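Side-chain contact in chitosanase (Gynuella sunshinyii YC6258, PDB 6X2Q), which binds glucosamine units of a chitosan oligosaccharide in its cleft and, as a family 46 glycoside hydrolase, probably hydrolyses chitosan: residues N67-F72 with A98-N103. Sequence-based numbering, arbitrary orientation.
Sequences NILVPF and ADASQN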
loop_
_atom_site.group_PDB
_atom_site.type_symbol
_atom_site.label_atom_id
_atom_site.label_comp_id
_atom_site.label_asym_id
_atom_site.label_seq_id
_atom_site.Cartn_x
_atom_site.Cartn_y
_atom_site.Cartn_z
ATOM N N ASN A 67 22.197 7.997 -13.491
ATOM C CA ASN A 67 20.875 8.658 -13.391
ATOM C C ASN A 67 20.958 9.738 -12.313
ATOM O O ASN A 67 21.829 9.671 -11.490
ATOM C CB ASN A 67 19.733 7.660 -13.216
ATOM C CG ASN A 67 19.721 7.033 -11.852
ATOM O OD1 ASN A 67 19.428 7.686 -10.881
ATOM N ND2 ASN A 67 20.040 5.771 -11.777
ATOM N N ILE A 68 20.042 10.686 -12.336
ATOM C CA ILE A 68 20.065 11.787 -11.384
ATOM C C ILE A 68 19.843 11.368 -9.930
ATOM O O ILE A 68 20.071 12.178 -9.032
ATOM C CB ILE A 68 19.008 12.810 -11.840
ATOM C CG1 ILE A 68 17.626 12.142 -11.838
ATOM C CG2 ILE A 68 19.368 13.338 -13.230
ATOM C CD1 ILE A 68 16.492 13.013 -12.366
ATOM N N LEU A 69 19.421 10.129 -9.657
ATOM C CA LEU A 69 19.185 9.693 -8.283
ATOM C C LEU A 69 20.367 8.964 -7.668
ATOM O O LEU A 69 20.351 8.695 -6.458
ATOM C CB LEU A 69 17.949 8.782 -8.203
ATOM C CG LEU A 69 16.614 9.393 -8.615
ATOM C CD1 LEU A 69 15.566 8.307 -8.725
ATOM C CD2 LEU A 69 16.180 10.432 -7.611
ATOM N N VAL A 70 21.385 8.640 -8.460
ATOM C CA VAL A 70 22.519 7.872 -7.943
ATOM C C VAL A 70 23.207 8.548 -6.760
ATOM O O VAL A 70 23.646 7.838 -5.842
ATOM C CB VAL A 70 23.486 7.529 -9.080
ATOM C CG1 VAL A 70 24.637 6.687 -8.562
ATOM C CG2 VAL A 70 22.752 6.793 -10.186
ATOM N N PRO A 71 23.372 9.874 -6.715
ATOM C CA PRO A 71 24.125 10.455 -5.587
ATOM C C PRO A 71 23.497 10.185 -4.221
ATOM O O PRO A 71 24.181 10.317 -3.200
ATOM C CB PRO A 71 24.136 11.958 -5.913
ATOM C CG PRO A 71 23.968 12.021 -7.386
ATOM C CD PRO A 71 23.013 10.915 -7.697
ATOM N N PHE A 72 22.226 9.795 -4.162
ATOM C CA PHE A 72 21.585 9.544 -2.880
ATOM C C PHE A 72 21.772 8.119 -2.386
ATOM O O PHE A 72 21.424 7.836 -1.242
ATOM C CB PHE A 72 20.104 9.896 -2.975
ATOM C CG PHE A 72 19.855 11.341 -3.334
ATOM C CD1 PHE A 72 19.938 12.343 -2.363
ATOM C CD2 PHE A 72 19.566 11.709 -4.641
ATOM C CE1 PHE A 72 19.714 13.692 -2.688
ATOM C CE2 PHE A 72 19.338 13.055 -4.981
ATOM C CZ PHE A 72 19.414 14.050 -3.997
ATOM N N ALA A 98 10.545 13.101 -8.954
ATOM C CA ALA A 98 9.535 13.566 -9.904
ATOM C C ALA A 98 10.068 13.550 -11.340
ATOM O O ALA A 98 9.380 13.106 -12.268
ATOM C CB ALA A 98 9.061 14.967 -9.515
ATOM N N ASP A 99 11.302 14.015 -11.547
ATOM C CA ASP A 99 11.824 14.031 -12.909
ATOM C C ASP A 99 12.122 12.616 -13.399
ATOM O O ASP A 99 11.779 12.266 -14.534
ATOM C CB ASP A 99 13.063 14.922 -12.996
ATOM C CG ASP A 99 12.738 16.400 -12.760
ATOM O OD1 ASP A 99 11.645 16.843 -13.193
ATOM O OD2 ASP A 99 13.571 17.118 -12.160
ATOM N N ALA A 100 12.731 11.785 -12.548
ATOM C CA ALA A 100 12.971 10.404 -12.929
ATOM C C ALA A 100 11.674 9.718 -13.368
ATOM O O ALA A 100 11.672 8.961 -14.341
ATOM C CB ALA A 100 13.630 9.653 -11.773
ATOM N N SER A 101 10.556 10.018 -12.699
ATOM C CA SER A 101 9.249 9.427 -13.005
ATOM C C SER A 101 8.717 9.789 -14.385
ATOM O O SER A 101 7.691 9.235 -14.804
ATOM C CB SER A 101 8.215 9.864 -11.957
ATOM O OG SER A 101 8.627 9.456 -10.665
ATOM N N GLN A 102 9.350 10.722 -15.092
ATOM C CA GLN A 102 8.940 10.941 -16.476
ATOM C C GLN A 102 9.426 9.841 -17.411
ATOM O O GLN A 102 8.943 9.753 -18.540
ATOM C CB GLN A 102 9.444 12.298 -16.960
ATOM C CG GLN A 102 8.760 13.462 -16.286
ATOM C CD GLN A 102 7.716 14.080 -17.171
ATOM O OE1 GLN A 102 6.515 13.940 -16.931
ATOM N NE2 GLN A 102 8.162 14.768 -18.218
ATOM N N ASN A 103 10.364 9.015 -16.962
ATOM C CA ASN A 103 10.923 7.931 -17.755
ATOM C C ASN A 103 10.084 6.675 -17.549
ATOM O O ASN A 103 10.047 6.158 -16.427
ATOM C CB ASN A 103 12.363 7.672 -17.324
ATOM C CG ASN A 103 13.017 6.524 -18.077
ATOM O OD1 ASN A 103 12.383 5.845 -18.889
ATOM N ND2 ASN A 103 14.304 6.311 -17.817
#
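I68 and L69 reach side by side toward D99 and A100 of helix 93-100, and the methyl of A100 receives L69. This inner contact is made by one branch of L69, whose CD1 lies 3.9 Å from A100 CB. I68 approaches on the more open side: CG1 sits between the backbone N and the carbonyl carbon (chi1 61°), and the extended chi2 of -176° carries CD1 out to the helix. There this methyl comes within 4.0 Å of D99 CB and equally near the backbone N of A100, passing A100 CB more loosely, while the side chains of I68 and D99 cross at about a right angle. The contact is small and apolar, burying 128 Å² in all.

The side chains of I68 and L69 project from a type I turn, N67 to V70, whose start is overlapped by an Asx turn: N67 OD1 accepts from L69 N at 2.7 Å in a bent bond (N-H...O 142°). N67 ND2 in turn bonds S61 OG and R64 O, tying the turn to the end of helix 52-63 and the loop after it. Between that helix and helix 73-82, the loop meets helix 93-100, with F106 of helix 104-129 touching both L69 and A100.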